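Local structure of proline dipeptidase (Streptococcus agalactiae, 3OOO) at residues P38-F46 with K109-F117; S92-D103 with V116-T125. The protein is probably a manganese-dependent hydrolase of the peptidase M24B family that cleaves dipeptides ending in proline; this chain is its creatinase/prolidase-type N-terminal domain. All coordinates share one frame; numbering follows the deposited sequence. Where two conformers were deposited one is given.

Contacts 1 and 2 lie with their centres about 11 Å apart in one N-terminal domain, and both reach its six-stranded mixed sheet. Along the chain their segments alternate: 38-46, then 92-103, then 109-117, which runs into 116-125, so V116 and F117 belong to both. Contact 1 sets helix 107-116 against the turn that begins at P38 and the strand 44-48 that follows; contact 2 pairs strands 97-100 and 120-123, which that helix connects. Contact 2 thus joins the two strands of the beta-alpha-beta unit, while contact 1 joins the unit's helix to strand 44-48, two places from 97-100 in the sheet, beyond 19-22. F110 of contact 1 packs on F102 and F121 of contact 2, and both contacts touch the second subunit.

Contact 1: P38-F46 with K109-F117; sequences PHERQMFLF and KFQGLQTVF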
loop_
_atom_site.group_PDB
_atom_site.type_symbol
_atom_site.label_atom_id
_atom_site.label_comp_id
_atom_site.label_asym_id
_atom_site.label_seq_id
_atom_site.Cartn_x
_atom_site.Cartn_y
_atom_site.Cartn_z
ATOM N N PRO A 38 3.155 -10.423 -8.432
ATOM C CA PRO A 38 4.361 -10.884 -7.760
ATOM C C PRO A 38 4.207 -10.964 -6.243
ATOM O O PRO A 38 5.129 -11.410 -5.559
ATOM C CB PRO A 38 5.372 -9.787 -8.107
ATOM C CG PRO A 38 4.544 -8.564 -8.123
ATOM C CD PRO A 38 3.244 -8.986 -8.776
ATOM N N HIS A 39 3.063 -10.511 -5.728
ATOM C CA HIS A 39 2.819 -10.454 -4.284
ATOM C C HIS A 39 3.929 -9.678 -3.552
ATOM O O HIS A 39 4.062 -8.477 -3.786
ATOM C CB HIS A 39 2.546 -11.856 -3.733
ATOM C CG HIS A 39 1.234 -12.410 -4.185
ATOM N ND1 HIS A 39 0.107 -12.389 -3.391
ATOM C CD2 HIS A 39 0.855 -12.951 -5.365
ATOM C CE1 HIS A 39 -0.904 -12.918 -4.056
ATOM N NE2 HIS A 39 -0.480 -13.263 -5.258
ATOM N N GLU A 40 4.725 -10.339 -2.708
ATOM C CA GLU A 40 5.798 -9.666 -1.949
ATOM C C GLU A 40 6.989 -9.269 -2.817
ATOM O O GLU A 40 7.711 -8.317 -2.497
ATOM C CB GLU A 40 6.281 -10.531 -0.775
ATOM C CG GLU A 40 7.278 -9.835 0.165
ATOM C CD GLU A 40 7.814 -10.752 1.246
ATOM O OE1 GLU A 40 7.009 -11.481 1.860
ATOM O OE2 GLU A 40 9.043 -10.741 1.491
ATOM N N ARG A 41 7.207 -10.020 -3.891
ATOM C CA ARG A 41 8.285 -9.712 -4.827
ATOM C C ARG A 41 7.903 -8.488 -5.660
ATOM O O ARG A 41 6.761 -8.018 -5.615
ATOM C CB ARG A 41 8.600 -10.907 -5.726
ATOM C CG ARG A 41 9.294 -12.063 -5.010
ATOM C CD ARG A 41 9.860 -13.027 -6.038
ATOM N NE ARG A 41 10.483 -14.215 -5.450
ATOM C CZ ARG A 41 9.836 -15.346 -5.179
ATOM N NH1 ARG A 41 8.533 -15.455 -5.413
ATOM N NH2 ARG A 41 10.504 -16.369 -4.660
ATOM N N GLN A 42 8.866 -7.978 -6.420
ATOM C CA GLN A 42 8.674 -6.722 -7.135
ATOM C C GLN A 42 8.383 -6.876 -8.622
ATOM O O GLN A 42 9.038 -7.655 -9.320
ATOM C CB GLN A 42 9.906 -5.814 -6.988
ATOM C CG GLN A 42 10.401 -5.570 -5.561
ATOM C CD GLN A 42 9.302 -5.154 -4.601
ATOM O OE1 GLN A 42 8.351 -4.462 -4.979
ATOM N NE2 GLN A 42 9.431 -5.576 -3.343
HETATM N N MSE A 43 7.382 -6.116 -9.059
HETATM C CA MSE A 43 6.916 -5.933 -10.423
HETATM C C MSE A 43 6.761 -4.372 -10.610
HETATM O O MSE A 43 5.908 -3.861 -9.887
HETATM C CB MSE A 43 5.498 -6.634 -10.521
HETATM C CG MSE A 43 5.190 -7.799 -11.596
HETATM SE SE MSE A 43 4.244 -7.258 -13.276
HETATM C CE MSE A 43 2.608 -6.570 -12.452
ATOM N N PHE A 44 7.448 -3.691 -11.528
ATOM C CA PHE A 44 7.117 -2.309 -11.862
ATOM C C PHE A 44 7.244 -2.110 -13.354
ATOM O O PHE A 44 8.188 -2.607 -13.980
ATOM C CB PHE A 44 8.066 -1.318 -11.175
ATOM C CG PHE A 44 8.025 -1.365 -9.671
ATOM C CD1 PHE A 44 6.913 -0.889 -8.967
ATOM C CD2 PHE A 44 9.098 -1.885 -8.961
ATOM C CE1 PHE A 44 6.880 -0.938 -7.573
ATOM C CE2 PHE A 44 9.074 -1.942 -7.570
ATOM C CZ PHE A 44 7.962 -1.466 -6.872
ATOM N N LEU A 45 6.308 -1.352 -13.913
ATOM C CA LEU A 45 6.421 -0.884 -15.285
ATOM C C LEU A 45 6.756 0.595 -15.246
ATOM O O LEU A 45 5.959 1.406 -14.774
ATOM C CB LEU A 45 5.110 -1.114 -16.039
ATOM C CG LEU A 45 5.022 -0.623 -17.488
ATOM C CD1 LEU A 45 5.998 -1.365 -18.394
ATOM C CD2 LEU A 45 3.596 -0.775 -18.005
ATOM N N PHE A 46 7.947 0.928 -15.732
ATOM C CA PHE A 46 8.438 2.299 -15.724
ATOM C C PHE A 46 8.159 2.947 -17.064
ATOM O O PHE A 46 8.686 2.517 -18.088
ATOM C CB PHE A 46 9.942 2.338 -15.416
ATOM C CG PHE A 46 10.302 1.772 -14.069
ATOM C CD1 PHE A 46 10.150 2.539 -12.914
ATOM C CD2 PHE A 46 10.792 0.473 -13.950
ATOM C CE1 PHE A 46 10.478 2.018 -11.663
ATOM C CE2 PHE A 46 11.126 -0.057 -12.701
ATOM C CZ PHE A 46 10.969 0.715 -11.556
ATOM N N LYS A 109 6.577 -1.052 -0.621
ATOM C CA LYS A 109 7.050 -0.857 -1.987
ATOM C C LYS A 109 7.219 0.623 -2.323
ATOM O O LYS A 109 8.135 1.001 -3.049
ATOM C CB LYS A 109 6.126 -1.564 -2.976
ATOM C CG LYS A 109 6.177 -3.082 -2.834
ATOM C CD LYS A 109 5.167 -3.767 -3.710
ATOM C CE LYS A 109 5.334 -5.276 -3.578
ATOM N NZ LYS A 109 4.975 -5.967 -4.826
ATOM N N PHE A 110 6.335 1.452 -1.779
ATOM C CA PHE A 110 6.428 2.902 -1.921
ATOM C C PHE A 110 7.740 3.400 -1.324
ATOM O O PHE A 110 8.470 4.169 -1.950
ATOM C CB PHE A 110 5.212 3.538 -1.239
ATOM C CG PHE A 110 5.182 5.042 -1.274
ATOM C CD1 PHE A 110 5.298 5.742 -2.473
ATOM C CD2 PHE A 110 4.982 5.756 -0.099
ATOM C CE1 PHE A 110 5.245 7.140 -2.490
ATOM C CE2 PHE A 110 4.926 7.151 -0.107
ATOM C CZ PHE A 110 5.056 7.841 -1.306
ATOM N N GLN A 111 8.057 2.935 -0.121
ATOM C CA GLN A 111 9.291 3.354 0.525
ATOM C C GLN A 111 10.515 2.853 -0.235
ATOM O O GLN A 111 11.511 3.572 -0.346
ATOM C CB GLN A 111 9.293 2.982 2.014
ATOM C CG GLN A 111 8.211 3.760 2.763
ATOM C CD GLN A 111 8.303 3.675 4.271
ATOM O OE1 GLN A 111 8.908 2.763 4.825
ATOM N NE2 GLN A 111 7.677 4.636 4.945
ATOM N N GLY A 112 10.417 1.657 -0.812
ATOM C CA GLY A 112 11.468 1.161 -1.700
ATOM C C GLY A 112 11.704 2.083 -2.884
ATOM O O GLY A 112 12.841 2.443 -3.186
ATOM N N LEU A 113 10.628 2.477 -3.557
ATOM C CA LEU A 113 10.747 3.378 -4.708
ATOM C C LEU A 113 11.357 4.723 -4.320
ATOM O O LEU A 113 12.100 5.324 -5.102
ATOM C CB LEU A 113 9.395 3.585 -5.392
ATOM C CG LEU A 113 8.826 2.378 -6.161
ATOM C CD1 LEU A 113 7.413 2.647 -6.631
ATOM C CD2 LEU A 113 9.709 2.025 -7.355
ATOM N N GLN A 114 11.048 5.186 -3.111
ATOM C CA GLN A 114 11.606 6.444 -2.614
ATOM C C GLN A 114 13.122 6.398 -2.412
ATOM O O GLN A 114 13.778 7.442 -2.452
ATOM C CB GLN A 114 10.897 6.886 -1.334
ATOM C CG GLN A 114 9.471 7.359 -1.576
ATOM C CD GLN A 114 8.757 7.752 -0.298
ATOM O OE1 GLN A 114 8.390 6.903 0.513
ATOM N NE2 GLN A 114 8.540 9.049 -0.125
ATOM N N THR A 115 13.681 5.203 -2.214
ATOM C CA THR A 115 15.143 5.056 -2.114
ATOM C C THR A 115 15.816 5.174 -3.480
ATOM O O THR A 115 17.023 5.423 -3.567
ATOM C CB THR A 115 15.591 3.720 -1.449
ATOM O OG1 THR A 115 15.333 2.611 -2.328
ATOM C CG2 THR A 115 14.893 3.510 -0.105
ATOM N N VAL A 116 15.026 4.987 -4.536
ATOM C CA VAL A 116 15.518 4.997 -5.913
ATOM C C VAL A 116 15.343 6.368 -6.556
ATOM O O VAL A 116 16.252 6.866 -7.226
ATOM C CB VAL A 116 14.810 3.911 -6.767
ATOM C CG1 VAL A 116 15.193 4.025 -8.246
ATOM C CG2 VAL A 116 15.138 2.521 -6.233
ATOM N N PHE A 117 14.177 6.972 -6.346
ATOM C CA PHE A 117 13.853 8.248 -6.974
ATOM C C PHE A 117 13.737 9.354 -5.939
ATOM O O PHE A 117 12.934 9.256 -5.008
ATOM C CB PHE A 117 12.544 8.147 -7.765
ATOM C CG PHE A 117 12.540 7.056 -8.795
ATOM C CD1 PHE A 117 13.142 7.249 -10.032
ATOM C CD2 PHE A 117 11.927 5.834 -8.530
ATOM C CE1 PHE A 117 13.141 6.235 -10.984
ATOM C CE2 PHE A 117 11.915 4.820 -9.480
ATOM C CZ PHE A 117 12.523 5.021 -10.707
HETATM O O HOH W 1 6.363 -4.271 -6.953
#
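H39 and R41 turn their backbone carbonyls onto the ammonium group of K109. The segment opens with a type II' turn from P38 to R41, closed by R41 N to P38 O, and K109 NZ donates to H39 O at 2.9 Å, almost in line with that C=O bond. A second bond from K109 NZ reaches R41 O at 2.8 Å, tilted 28° from the carbonyl plane, while the guanidinium of R41 turns to D78. Q42 and K109 run antiparallel alongside one another: the glutamine bends at chi2 (-49°), laying OE1 3.4 Å from K109 CG. A water accepts from K109 NZ and M43 N and donates to Q42 OE1, giving the ammonium a third acceptor. In this way a lysine from the start of helix 107-116, the connection of a beta-alpha-beta unit, ties the helix to the turn leading into strand 44-48. Past the polar end, F44 points toward the helix. L113 CD2 sits over the centre of its ring in a CH-pi contact, 4.0 Å from the centroid, and that water lies against the opposite face, near the rim. L113 CD1 meets F44 CE1 at 3.7 Å. Two residues on, F46 offers CE1 to F117 CZ at 3.8 Å, the two rings inclined at 50°, and V21 of strand 19-22 touches F44, F46 and L113.

Contact 2: S92-D103 with V116-T125; sequences SFSVSKVLAEFD and VFDGHFENLT
K97 and E122 are brought together by unlike torsions: the lysine sends CG anti to its backbone N (chi1 -171°) and bends at chi3, whereas the glutamate places CG between its N and carbonyl carbon (chi1 62°) and then runs extended. Their chains cross obliquely, with K97 CD 3.4 Å from E122 OE1 and a long salt bridge of 3.6 Å from K97 NZ to E122 OE2. L99 lies alongside E122 on this face, its CD2 3.6 Å from E122 CG. On the other face V98 and F121 point the same way, V98 CB standing over the F121 ring near its rim in a CH-pi contact 17° off the normal. Between these layers strands 97-100 and 120-123 pair in parallel, the two strands of a right-handed beta-alpha-beta crossover through helix 107-116; 120-123 is the outermost strand on its side of the sheet within the chain. Four backbone bonds alternate along them, from H120 N to S96 O through to A100 N to E122 O at 2.9 Å. Near N123 the side chain takes over: N123 OD1 accepts from F102 N at 3.0 Å and from a water, which also accepts from D103 N. The F102 ring presents one face to the E122-N123 peptide, 3.6 Å from F102 CZ to E122 C. At the other end F93 CE1 touches V116 CG1 at 3.5 Å.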
loop_
_atom_site.group_PDB
_atom_site.type_symbol
_atom_site.label_atom_id
_atom_site.label_comp_id
_atom_site.label_asym_id
_atom_site.label_seq_id
_atom_site.Cartn_x
_atom_site.Cartn_y
_atom_site.Cartn_z
ATOM N N SER A 92 17.658 6.685 -16.213
ATOM C CA SER A 92 17.503 8.062 -15.735
ATOM C C SER A 92 16.804 8.156 -14.386
ATOM O O SER A 92 15.837 7.438 -14.123
ATOM C CB SER A 92 16.755 8.917 -16.765
ATOM O OG SER A 92 16.544 10.230 -16.269
ATOM N N PHE A 93 17.306 9.057 -13.544
ATOM C CA PHE A 93 16.721 9.324 -12.230
ATOM C C PHE A 93 16.538 10.815 -11.976
ATOM O O PHE A 93 16.104 11.215 -10.893
ATOM C CB PHE A 93 17.567 8.692 -11.119
ATOM C CG PHE A 93 17.805 7.229 -11.312
ATOM C CD1 PHE A 93 16.858 6.297 -10.902
ATOM C CD2 PHE A 93 18.965 6.781 -11.930
ATOM C CE1 PHE A 93 17.072 4.940 -11.094
ATOM C CE2 PHE A 93 19.188 5.427 -12.127
ATOM C CZ PHE A 93 18.237 4.505 -11.708
ATOM N N SER A 94 16.873 11.633 -12.972
ATOM C CA SER A 94 16.654 13.076 -12.895
ATOM C C SER A 94 15.151 13.366 -12.902
ATOM O O SER A 94 14.581 13.713 -13.937
ATOM C CB SER A 94 17.348 13.793 -14.058
ATOM O OG SER A 94 18.736 13.499 -14.101
ATOM N N VAL A 95 14.515 13.191 -11.745
ATOM C CA VAL A 95 13.066 13.357 -11.621
ATOM C C VAL A 95 12.690 14.437 -10.611
ATOM O O VAL A 95 13.461 14.764 -9.699
ATOM C CB VAL A 95 12.333 12.025 -11.263
ATOM C CG1 VAL A 95 12.504 10.992 -12.368
ATOM C CG2 VAL A 95 12.808 11.473 -9.916
ATOM N N SER A 96 11.498 14.993 -10.790
ATOM C CA SER A 96 10.934 15.929 -9.836
ATOM C C SER A 96 9.571 15.434 -9.378
ATOM O O SER A 96 9.213 15.586 -8.211
ATOM C CB SER A 96 10.819 17.326 -10.447
ATOM O OG SER A 96 9.899 17.346 -11.527
ATOM N N LYS A 97 8.815 14.855 -10.310
ATOM C CA LYS A 97 7.486 14.332 -10.018
ATOM C C LYS A 97 7.306 12.954 -10.647
ATOM O O LYS A 97 7.519 12.767 -11.846
ATOM C CB LYS A 97 6.390 15.299 -10.492
ATOM C CG LYS A 97 4.983 14.914 -10.025
ATOM C CD LYS A 97 3.950 16.015 -10.269
ATOM C CE LYS A 97 3.282 15.879 -11.631
ATOM N NZ LYS A 97 2.182 16.868 -11.819
ATOM N N VAL A 98 6.919 11.991 -9.816
ATOM C CA VAL A 98 6.671 10.628 -10.276
ATOM C C VAL A 98 5.217 10.272 -9.989
ATOM O O VAL A 98 4.734 10.460 -8.866
ATOM C CB VAL A 98 7.599 9.603 -9.571
ATOM C CG1 VAL A 98 7.349 8.198 -10.106
ATOM C CG2 VAL A 98 9.069 9.979 -9.739
ATOM N N LEU A 99 4.517 9.779 -11.005
ATOM C CA LEU A 99 3.160 9.268 -10.817
ATOM C C LEU A 99 3.228 7.790 -10.453
ATOM O O LEU A 99 3.997 7.041 -11.046
ATOM C CB LEU A 99 2.314 9.480 -12.076
ATOM C CG LEU A 99 2.183 10.899 -12.644
ATOM C CD1 LEU A 99 1.251 10.894 -13.839
ATOM C CD2 LEU A 99 1.688 11.887 -11.601
ATOM N N ALA A 100 2.439 7.383 -9.463
ATOM C CA ALA A 100 2.378 5.977 -9.059
ATOM C C ALA A 100 0.946 5.586 -8.712
ATOM O O ALA A 100 0.088 6.455 -8.567
ATOM C CB ALA A 100 3.316 5.716 -7.889
ATOM N N GLU A 101 0.688 4.283 -8.593
ATOM C CA GLU A 101 -0.659 3.789 -8.313
ATOM C C GLU A 101 -0.899 3.660 -6.817
ATOM O O GLU A 101 -0.752 2.582 -6.243
ATOM C CB GLU A 101 -0.903 2.448 -9.003
ATOM C CG GLU A 101 -0.811 2.506 -10.507
ATOM C CD GLU A 101 -1.273 1.218 -11.126
ATOM O OE1 GLU A 101 -0.414 0.349 -11.387
ATOM O OE2 GLU A 101 -2.502 1.064 -11.324
ATOM N N PHE A 102 -1.292 4.769 -6.201
ATOM C CA PHE A 102 -1.456 4.829 -4.751
ATOM C C PHE A 102 -2.528 3.876 -4.208
ATOM O O PHE A 102 -2.450 3.468 -3.053
ATOM C CB PHE A 102 -1.728 6.273 -4.320
ATOM C CG PHE A 102 -0.485 7.130 -4.205
ATOM C CD1 PHE A 102 0.750 6.700 -4.700
ATOM C CD2 PHE A 102 -0.561 8.394 -3.619
ATOM C CE1 PHE A 102 1.889 7.504 -4.594
ATOM C CE2 PHE A 102 0.569 9.204 -3.506
ATOM C CZ PHE A 102 1.797 8.762 -3.993
ATOM N N ASP A 103 -3.506 3.511 -5.041
ATOM C CA ASP A 103 -4.555 2.556 -4.642
ATOM C C ASP A 103 -4.090 1.097 -4.612
ATOM O O ASP A 103 -4.802 0.225 -4.091
ATOM C CB ASP A 103 -5.783 2.665 -5.559
ATOM C CG ASP A 103 -6.554 3.962 -5.374
ATOM O OD1 ASP A 103 -6.396 4.637 -4.333
ATOM O OD2 ASP A 103 -7.345 4.300 -6.285
ATOM N N VAL A 116 15.026 4.987 -4.536
ATOM C CA VAL A 116 15.518 4.997 -5.913
ATOM C C VAL A 116 15.343 6.368 -6.556
ATOM O O VAL A 116 16.252 6.866 -7.226
ATOM C CB VAL A 116 14.810 3.911 -6.767
ATOM C CG1 VAL A 116 15.193 4.025 -8.246
ATOM C CG2 VAL A 116 15.138 2.521 -6.233
ATOM N N PHE A 117 14.177 6.972 -6.346
ATOM C CA PHE A 117 13.853 8.248 -6.974
ATOM C C PHE A 117 13.737 9.354 -5.939
ATOM O O PHE A 117 12.934 9.256 -5.008
ATOM C CB PHE A 117 12.544 8.147 -7.765
ATOM C CG PHE A 117 12.540 7.056 -8.795
ATOM C CD1 PHE A 117 13.142 7.249 -10.032
ATOM C CD2 PHE A 117 11.927 5.834 -8.530
ATOM C CE1 PHE A 117 13.141 6.235 -10.984
ATOM C CE2 PHE A 117 11.915 4.820 -9.480
ATOM C CZ PHE A 117 12.523 5.021 -10.707
ATOM N N ASP A 118 14.554 10.394 -6.109
ATOM C CA ASP A 118 14.483 11.591 -5.279
ATOM C C ASP A 118 13.554 12.617 -5.936
ATOM O O ASP A 118 14.005 13.561 -6.593
ATOM C CB ASP A 118 15.885 12.172 -5.062
ATOM C CG ASP A 118 15.895 13.328 -4.079
ATOM O OD1 ASP A 118 15.061 13.326 -3.148
ATOM O OD2 ASP A 118 16.737 14.237 -4.241
ATOM N N GLY A 119 12.255 12.410 -5.773
ATOM C CA GLY A 119 11.251 13.300 -6.334
ATOM C C GLY A 119 9.976 13.181 -5.533
ATOM O O GLY A 119 9.869 12.334 -4.642
ATOM N N HIS A 120 9.010 14.034 -5.844
ATOM C CA HIS A 120 7.711 13.963 -5.199
ATOM C C HIS A 120 6.835 12.942 -5.915
ATOM O O HIS A 120 6.666 12.995 -7.133
ATOM C CB HIS A 120 7.035 15.337 -5.179
ATOM C CG HIS A 120 5.672 15.328 -4.556
ATOM N ND1 HIS A 120 5.461 15.019 -3.229
ATOM C CD2 HIS A 120 4.450 15.585 -5.082
ATOM C CE1 HIS A 120 4.168 15.086 -2.964
ATOM N NE2 HIS A 120 3.533 15.431 -4.071
ATOM N N PHE A 121 6.290 12.007 -5.148
ATOM C CA PHE A 121 5.362 11.027 -5.684
ATOM C C PHE A 121 3.933 11.486 -5.492
ATOM O O PHE A 121 3.565 11.984 -4.421
ATOM C CB PHE A 121 5.535 9.678 -4.985
ATOM C CG PHE A 121 6.733 8.897 -5.438
ATOM C CD1 PHE A 121 6.578 7.782 -6.260
ATOM C CD2 PHE A 121 8.012 9.254 -5.027
ATOM C CE1 PHE A 121 7.685 7.045 -6.674
ATOM C CE2 PHE A 121 9.124 8.525 -5.438
ATOM C CZ PHE A 121 8.957 7.416 -6.264
ATOM N N GLU A 122 3.123 11.312 -6.528
ATOM C CA GLU A 122 1.685 11.490 -6.391
ATOM C C GLU A 122 0.923 10.389 -7.118
ATOM O O GLU A 122 1.489 9.661 -7.945
ATOM C CB GLU A 122 1.236 12.887 -6.835
ATOM C CG GLU A 122 1.493 13.237 -8.282
ATOM C CD GLU A 122 1.073 14.662 -8.607
ATOM O OE1 GLU A 122 1.519 15.595 -7.901
ATOM O OE2 GLU A 122 0.300 14.851 -9.568
ATOM N N ASN A 123 -0.361 10.268 -6.793
ATOM C CA ASN A 123 -1.229 9.284 -7.418
ATOM C C ASN A 123 -1.419 9.588 -8.897
ATOM O O ASN A 123 -1.206 10.725 -9.338
ATOM C CB ASN A 123 -2.585 9.245 -6.705
ATOM C CG ASN A 123 -3.443 8.069 -7.131
ATOM O OD1 ASN A 123 -2.944 6.977 -7.406
ATOM N ND2 ASN A 123 -4.750 8.291 -7.192
ATOM N N LEU A 124 -1.809 8.564 -9.651
ATOM C CA LEU A 124 -2.161 8.724 -11.054
ATOM C C LEU A 124 -3.152 9.870 -11.216
ATOM O O LEU A 124 -4.005 10.105 -10.352
ATOM C CB LEU A 124 -2.783 7.442 -11.608
ATOM C CG LEU A 124 -2.002 6.130 -11.520
ATOM C CD1 LEU A 124 -2.831 5.030 -12.177
ATOM C CD2 LEU A 124 -0.624 6.227 -12.163
ATOM N N THR A 125 -3.021 10.584 -12.327
ATOM C CA THR A 125 -3.936 11.654 -12.681
ATOM C C THR A 125 -5.275 11.056 -13.114
ATOM O O THR A 125 -5.339 9.879 -13.474
ATOM C CB THR A 125 -3.370 12.471 -13.846
ATOM O OG1 THR A 125 -3.033 11.580 -14.915
ATOM C CG2 THR A 125 -2.135 13.243 -13.415
HETATM O O HOH W 2 15.966 10.522 -8.523
HETATM O O HOH W 3 -3.964 4.272 -7.833
HETATM O O HOH W 4 -6.388 5.995 -8.128
#